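Local coordinates for protein single-stranded-DNA-specific exonuclease RecJ (Thermus thermophilus, PDB 2ZXR) that digests single-stranded DNA as an exonuclease working in the 5' to 3' direction with divalent cations, and has no detectable activity on single-stranded RNA, at residues A16-V21 and A31-W36; L430-P435 and K627-R632; A24-P29 and R41-L46. All coordinates share one frame; numbering follows the deposited sequence.

How the contacts relate
Contacts 1 and 3 belong to one N-terminal helical unit, with centres about 8 Å apart; both use helix 15-25, and their segments alternate along the chain as 16-21, 24-29, 31-36 and 41-46. Contact 2 follows much later, pairing the end of strand 426-433 with helix 624-639, its centre about 13 Å from that of contact 1 and 19 Å from that of contact 3. Helix 29-37 lies between: L33 of contact 1 packs against both L431 and L629 of contact 2, and P29 of contact 3 also touches L629. The N-terminal helices are therefore packed against the C-terminal domain and the mixed sheet, away from the metal site.

Contact 1 (A16-V21 and A31-W36); sequences AQWREV and AALAYW
V21 and A32 mark the closest backbone approach, 5.8 Å between their CA atoms, where two successive helices joined by a short loop pack crosswise. The short axes pass 9.1 Å apart at 104°, nearly perpendicular, and two tryptophans, W18 and W36, flank a small centre made by V21 and A32. The methyl of A32 meets V21 on one hand and the in-plane edge of the W18 indole on the other, CB lying 3.8 Å from W18 CD1. With CG anti to the backbone N (chi1 -157°), the W18 ring reaches along helix 29-37 to L33, where CZ2 comes within 3.4 Å of L33 CD1, an oblique and tight contact. Its pyrrole nitrogen is held from the same helix, since NE1 hydrogen-bonds to P29 O, which helps to set the rotation of the ring. L626 and L629 of helix 624-639 also pack on this tryptophan, so it serves two interfaces. On the other flank W36 turns an edge to V21, CD1 standing 4.2 Å from V21 CG2, while R41 makes a cation-pi contact with the indole. V21 CG1 fills the middle, 3.8 Å from A32 CB and 4.0 Å from Y35 CB.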
# COMPACT_ATOMS: atom_id res chain seq x y z
N ALA A 16 22.82 -11.36 8.63
CA ALA A 16 23.80 -10.27 8.65
C ALA A 16 23.21 -8.97 8.11
O ALA A 16 23.55 -7.90 8.61
CB ALA A 16 25.06 -10.65 7.87
N GLN A 17 22.32 -9.04 7.11
CA GLN A 17 21.71 -7.82 6.59
C GLN A 17 20.60 -7.35 7.55
O GLN A 17 20.40 -6.16 7.74
CB GLN A 17 21.10 -8.04 5.20
CG GLN A 17 22.05 -8.62 4.16
CD GLN A 17 21.39 -8.69 2.78
OE1 GLN A 17 21.72 -9.56 1.95
NE2 GLN A 17 20.48 -7.77 2.51
N TRP A 18 19.89 -8.29 8.17
CA TRP A 18 18.82 -7.93 9.10
C TRP A 18 19.47 -7.10 10.21
O TRP A 18 18.97 -6.05 10.62
CB TRP A 18 18.21 -9.19 9.69
CG TRP A 18 16.80 -9.10 10.23
CD1 TRP A 18 16.13 -7.98 10.66
CD2 TRP A 18 15.94 -10.21 10.49
NE1 TRP A 18 14.90 -8.34 11.18
CE2 TRP A 18 14.76 -9.70 11.09
CE3 TRP A 18 16.04 -11.60 10.28
CZ2 TRP A 18 13.70 -10.52 11.47
CZ3 TRP A 18 14.98 -12.41 10.67
CH2 TRP A 18 13.83 -11.87 11.25
N ARG A 19 20.59 -7.62 10.70
CA ARG A 19 21.35 -6.97 11.75
C ARG A 19 21.88 -5.59 11.33
O ARG A 19 21.85 -4.65 12.12
CB ARG A 19 22.51 -7.87 12.18
CG ARG A 19 22.09 -8.91 13.21
CD ARG A 19 22.97 -10.16 13.16
NE ARG A 19 22.80 -10.98 14.37
CZ ARG A 19 23.30 -12.21 14.50
NH1 ARG A 19 23.99 -12.75 13.50
NH2 ARG A 19 23.12 -12.88 15.64
N GLU A 20 22.36 -5.49 10.10
CA GLU A 20 22.88 -4.22 9.58
C GLU A 20 21.78 -3.16 9.59
O GLU A 20 22.03 -2.01 9.98
CB GLU A 20 23.41 -4.40 8.15
CG GLU A 20 24.68 -5.25 8.12
CD GLU A 20 25.13 -5.64 6.72
OE1 GLU A 20 26.25 -6.20 6.60
OE2 GLU A 20 24.37 -5.41 5.74
N VAL A 21 20.58 -3.54 9.18
CA VAL A 21 19.46 -2.60 9.16
C VAL A 21 19.08 -2.18 10.58
O VAL A 21 18.89 -0.99 10.85
CB VAL A 21 18.25 -3.20 8.42
CG1 VAL A 21 17.05 -2.27 8.54
CG2 VAL A 21 18.61 -3.40 6.93
N ALA A 31 10.44 -3.92 12.80
CA ALA A 31 10.54 -2.76 11.93
C ALA A 31 11.68 -2.94 10.92
O ALA A 31 11.54 -2.59 9.74
CB ALA A 31 10.77 -1.51 12.78
N ALA A 32 12.80 -3.50 11.36
CA ALA A 32 13.92 -3.72 10.44
C ALA A 32 13.50 -4.65 9.31
O ALA A 32 13.98 -4.52 8.19
CB ALA A 32 15.13 -4.30 11.18
N LEU A 33 12.61 -5.58 9.60
CA LEU A 33 12.12 -6.50 8.58
C LEU A 33 11.41 -5.67 7.49
O LEU A 33 11.64 -5.86 6.29
CB LEU A 33 11.12 -7.47 9.21
CG LEU A 33 11.45 -8.96 9.24
CD1 LEU A 33 10.58 -9.67 10.29
CD2 LEU A 33 11.19 -9.54 7.86
N ALA A 34 10.56 -4.75 7.94
CA ALA A 34 9.81 -3.87 7.03
C ALA A 34 10.76 -3.00 6.20
O ALA A 34 10.68 -2.94 4.97
CB ALA A 34 8.85 -2.99 7.83
N TYR A 35 11.70 -2.33 6.88
CA TYR A 35 12.66 -1.50 6.17
C TYR A 35 13.45 -2.33 5.15
O TYR A 35 13.61 -1.91 4.00
CB TYR A 35 13.62 -0.82 7.14
CG TYR A 35 12.93 0.16 8.04
CD1 TYR A 35 12.21 1.23 7.52
CD2 TYR A 35 12.97 0.01 9.42
CE1 TYR A 35 11.54 2.12 8.36
CE2 TYR A 35 12.31 0.88 10.26
CZ TYR A 35 11.59 1.93 9.73
OH TYR A 35 10.91 2.78 10.57
N TRP A 36 13.92 -3.52 5.56
CA TRP A 36 14.68 -4.35 4.63
C TRP A 36 13.87 -4.63 3.36
O TRP A 36 14.39 -4.53 2.24
CB TRP A 36 15.10 -5.67 5.26
CG TRP A 36 16.01 -6.49 4.37
CD1 TRP A 36 17.37 -6.35 4.23
CD2 TRP A 36 15.63 -7.56 3.50
NE1 TRP A 36 17.85 -7.27 3.32
CE2 TRP A 36 16.81 -8.02 2.86
CE3 TRP A 36 14.41 -8.17 3.19
CZ2 TRP A 36 16.80 -9.08 1.93
CZ3 TRP A 36 14.40 -9.22 2.27
CH2 TRP A 36 15.59 -9.66 1.65

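Contact 2 (L430-P435 and K627-R632); sequences LLDLLP and KALVHR
The guanidinium of R632 is sandwiched between P435 and its own helix: P435 CA sits over the centre of one face, 3.7 Å above the plane, and L629 CA lies 3.7 Å above the opposite face, displaced from the centre. At the edge stands the carboxylate of D432, whose OD1 forms a salt bridge with R632 NH1 at 3.2 Å, the two planes being 32° apart. The contact packs the end of strand 426-433, part of the mixed sheet that also contains strands of the OB region, against helix 624-639 of the C-terminal domain. The flat group reaches its slot because the arginine chain bends at chi2 and again at chi3 (-40°), folding back over the preceding turn of the helix. The same NH1 lies 3.0 Å from L433 O, obliquely placed to the guanidinium plane. The aliphatic part of the arginine and the L433 side chain run side by side with opposite sense; the 3.3 Å between R632 CD and L433 CB is shorter than normal carbon packing and carries little weight. Strand 462-466 secures the segment from the sheet side through backbone bonds of L463 with D432 and L434. A buried carboxylate with two positive partners would be expected to stay ionised, and D432 divides its charge between two arginines of the helix: OD1 serves R632, while OD2 pairs with R633 and also accepts a weak bond from L433 N.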
# COMPACT_ATOMS: atom_id res chain seq x y z
N LEU A 430 1.81 -10.37 4.90
CA LEU A 430 2.01 -10.27 6.34
C LEU A 430 3.48 -10.08 6.62
O LEU A 430 4.31 -10.83 6.12
CB LEU A 430 1.50 -11.52 7.04
CG LEU A 430 0.01 -11.75 7.29
CD1 LEU A 430 -0.69 -10.42 7.54
CD2 LEU A 430 -0.61 -12.45 6.13
N LEU A 431 3.79 -9.06 7.42
CA LEU A 431 5.15 -8.73 7.78
C LEU A 431 5.72 -9.77 8.73
O LEU A 431 6.82 -10.28 8.52
CB LEU A 431 5.21 -7.37 8.48
CG LEU A 431 6.42 -6.43 8.40
CD1 LEU A 431 6.69 -5.88 9.81
CD2 LEU A 431 7.63 -7.10 7.84
N ASP A 432 4.96 -10.11 9.76
CA ASP A 432 5.46 -11.05 10.75
C ASP A 432 4.36 -11.32 11.76
O ASP A 432 3.29 -10.72 11.70
CB ASP A 432 6.66 -10.42 11.45
CG ASP A 432 7.30 -11.32 12.48
OD1 ASP A 432 7.97 -10.78 13.40
OD2 ASP A 432 7.16 -12.56 12.38
N LEU A 433 4.65 -12.23 12.69
CA LEU A 433 3.75 -12.58 13.79
C LEU A 433 3.80 -11.36 14.72
O LEU A 433 4.87 -10.82 14.93
CB LEU A 433 4.29 -13.80 14.54
CG LEU A 433 3.85 -15.25 14.29
CD1 LEU A 433 2.65 -15.27 13.40
CD2 LEU A 433 4.99 -16.09 13.71
N LEU A 434 2.67 -10.93 15.26
CA LEU A 434 2.67 -9.77 16.16
C LEU A 434 3.48 -10.11 17.41
O LEU A 434 3.40 -11.23 17.91
CB LEU A 434 1.25 -9.42 16.59
CG LEU A 434 1.08 -8.08 17.31
CD1 LEU A 434 1.20 -6.96 16.29
CD2 LEU A 434 -0.27 -8.01 18.00
N PRO A 435 4.30 -9.16 17.92
CA PRO A 435 5.12 -9.36 19.13
C PRO A 435 4.24 -9.42 20.36
O PRO A 435 3.03 -9.22 20.25
CB PRO A 435 6.02 -8.12 19.15
CG PRO A 435 6.22 -7.84 17.70
CD PRO A 435 4.77 -7.98 17.19
N LYS A 627 16.18 -12.75 18.62
CA LYS A 627 16.06 -14.15 19.02
C LYS A 627 14.62 -14.49 19.31
O LYS A 627 14.10 -15.52 18.88
CB LYS A 627 16.90 -14.42 20.27
CG LYS A 627 17.88 -15.56 20.10
CD LYS A 627 17.79 -16.55 21.26
CE LYS A 627 18.67 -16.17 22.43
NZ LYS A 627 18.72 -17.28 23.44
N ALA A 628 13.99 -13.60 20.07
CA ALA A 628 12.60 -13.77 20.44
C ALA A 628 11.71 -13.88 19.22
O ALA A 628 10.77 -14.66 19.21
CB ALA A 628 12.15 -12.58 21.32
N LEU A 629 11.99 -13.08 18.19
CA LEU A 629 11.17 -13.17 16.97
C LEU A 629 11.31 -14.57 16.34
O LEU A 629 10.31 -15.20 15.94
CB LEU A 629 11.57 -12.10 15.96
CG LEU A 629 10.79 -12.02 14.64
CD1 LEU A 629 10.93 -10.58 14.07
CD2 LEU A 629 11.30 -13.05 13.65
N VAL A 630 12.54 -15.05 16.23
CA VAL A 630 12.81 -16.36 15.65
C VAL A 630 12.12 -17.47 16.46
O VAL A 630 11.51 -18.38 15.89
CB VAL A 630 14.34 -16.61 15.55
CG1 VAL A 630 14.61 -18.02 15.00
CG2 VAL A 630 14.97 -15.56 14.65
N HIS A 631 12.18 -17.37 17.78
CA HIS A 631 11.52 -18.34 18.67
C HIS A 631 10.02 -18.39 18.46
O HIS A 631 9.44 -19.46 18.29
CB HIS A 631 11.83 -18.03 20.14
CG HIS A 631 13.25 -18.34 20.52
ND1 HIS A 631 13.76 -18.10 21.78
CD2 HIS A 631 14.26 -18.90 19.81
CE1 HIS A 631 15.02 -18.51 21.82
NE2 HIS A 631 15.34 -19.00 20.64
N ARG A 632 9.38 -17.22 18.45
CA ARG A 632 7.93 -17.16 18.24
C ARG A 632 7.59 -17.74 16.86
O ARG A 632 6.56 -18.42 16.69
CB ARG A 632 7.48 -15.69 18.37
CG ARG A 632 6.09 -15.37 17.88
CD ARG A 632 6.09 -13.95 17.27
NE ARG A 632 6.91 -13.08 18.09
CZ ARG A 632 7.50 -11.96 17.69
NH1 ARG A 632 7.37 -11.52 16.45
NH2 ARG A 632 8.28 -11.32 18.54

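Contact 3 (A24-P29 and R41-L46); sequences ALEVGP and RRKEDL
L25 carries the packed half of this contact, pushing its CD2 methyl against the backbone just beyond R41. That methyl is 3.5 Å from R42 C and 3.6 Å from K43 N. L25 CD2 also meets L46 CD1, at 4.0 Å, which comes in from the following turn. Y35 of helix 29-37 packs on both leucines, so the end of helix 15-25 and the 41-46 loop share one apolar patch. Within the loop, D45 ties the backbone together: OD2 accepts R41 N at 3.0 Å and R42 N at 3.2 Å, both donors above the same face of the carboxylate. D45 OD1 lies over the R42 guanidinium by charge alone, since no N-H points at that oxygen. The outer side is polar and made of exposed residues. Here E26, which leaves the helix with positive phi (57°), extends its chain to K43, whose bend at chi4 (-59°) turns NZ back toward it. The bond uses the anti lone pair of E26 OE2; its modelled length, 2.5 Å from K43 NZ to E26 OE2, is short and deserves caution. Being exposed to solvent, this salt bridge is probably weakened by screening, so it may add little beyond the leucine packing.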
# COMPACT_ATOMS: atom_id res chain seq x y z
N ALA A 24 21.90 0.25 11.71
CA ALA A 24 21.94 1.50 10.97
C ALA A 24 20.69 2.35 11.05
O ALA A 24 20.71 3.52 10.65
CB ALA A 24 22.29 1.22 9.50
N LEU A 25 19.59 1.79 11.54
CA LEU A 25 18.37 2.57 11.68
C LEU A 25 17.96 2.64 13.14
O LEU A 25 16.99 3.32 13.49
CB LEU A 25 17.23 1.97 10.86
CG LEU A 25 17.41 1.88 9.35
CD1 LEU A 25 16.08 1.44 8.75
CD2 LEU A 25 17.85 3.22 8.77
N GLU A 26 18.70 1.93 13.99
CA GLU A 26 18.42 1.91 15.41
C GLU A 26 16.99 1.44 15.74
O GLU A 26 16.24 2.14 16.42
CB GLU A 26 18.65 3.31 16.00
CG GLU A 26 19.99 3.92 15.56
CD GLU A 26 20.27 5.28 16.19
OE1 GLU A 26 20.45 5.35 17.43
OE2 GLU A 26 20.31 6.29 15.45
N VAL A 27 16.63 0.25 15.26
CA VAL A 27 15.30 -0.30 15.52
C VAL A 27 15.34 -1.80 15.79
O VAL A 27 16.31 -2.47 15.45
CB VAL A 27 14.33 -0.05 14.31
CG1 VAL A 27 14.16 1.45 14.06
CG2 VAL A 27 14.87 -0.74 13.05
N GLY A 28 14.29 -2.31 16.41
CA GLY A 28 14.19 -3.73 16.66
C GLY A 28 14.02 -4.54 15.39
O GLY A 28 13.94 -3.98 14.28
N PRO A 29 13.94 -5.88 15.50
CA PRO A 29 13.79 -6.81 14.37
C PRO A 29 12.50 -6.69 13.50
O PRO A 29 12.56 -6.87 12.31
CB PRO A 29 13.94 -8.19 15.02
CG PRO A 29 13.38 -7.98 16.41
CD PRO A 29 13.93 -6.60 16.79
N ARG A 41 17.88 0.90 3.86
CA ARG A 41 19.08 0.34 4.47
C ARG A 41 19.86 1.27 5.39
O ARG A 41 20.29 0.86 6.46
CB ARG A 41 20.01 -0.20 3.38
CG ARG A 41 19.35 -1.20 2.43
CD ARG A 41 18.52 -2.24 3.19
NE ARG A 41 17.74 -3.10 2.30
CZ ARG A 41 18.24 -4.10 1.58
NH1 ARG A 41 17.45 -4.82 0.79
NH2 ARG A 41 19.54 -4.39 1.65
N ARG A 42 20.04 2.52 4.96
CA ARG A 42 20.78 3.51 5.76
C ARG A 42 19.82 4.60 6.22
O ARG A 42 18.71 4.70 5.70
CB ARG A 42 21.89 4.13 4.92
CG ARG A 42 22.73 3.11 4.17
CD ARG A 42 23.85 3.77 3.40
NE ARG A 42 23.36 4.74 2.43
CZ ARG A 42 22.62 4.44 1.36
NH1 ARG A 42 22.27 3.18 1.12
NH2 ARG A 42 22.24 5.40 0.52
N LYS A 43 20.23 5.41 7.20
CA LYS A 43 19.37 6.49 7.70
C LYS A 43 18.90 7.45 6.61
O LYS A 43 17.78 7.96 6.66
CB LYS A 43 20.08 7.30 8.79
CG LYS A 43 20.08 6.67 10.17
CD LYS A 43 20.53 7.68 11.22
CE LYS A 43 20.70 7.04 12.60
NZ LYS A 43 19.44 6.43 13.09
N GLU A 44 19.75 7.70 5.62
CA GLU A 44 19.41 8.61 4.53
C GLU A 44 18.39 8.06 3.53
O GLU A 44 17.98 8.76 2.60
CB GLU A 44 20.68 9.07 3.78
CG GLU A 44 21.76 8.01 3.61
CD GLU A 44 22.83 8.05 4.71
OE1 GLU A 44 23.63 9.01 4.72
OE2 GLU A 44 22.86 7.13 5.56
N ASP A 45 17.98 6.81 3.72
CA ASP A 45 17.00 6.18 2.84
C ASP A 45 15.61 6.51 3.38
O ASP A 45 14.60 6.42 2.68
CB ASP A 45 17.19 4.66 2.82
CG ASP A 45 18.62 4.25 2.53
OD1 ASP A 45 19.53 5.08 2.75
OD2 ASP A 45 18.84 3.09 2.09
N LEU A 46 15.58 6.87 4.66
CA LEU A 46 14.35 7.23 5.34
C LEU A 46 14.05 8.68 5.02
O LEU A 46 12.89 9.10 4.93
CB LEU A 46 14.51 7.06 6.84
CG LEU A 46 14.50 5.61 7.30
CD1 LEU A 46 14.63 5.58 8.82
CD2 LEU A 46 13.19 4.95 6.86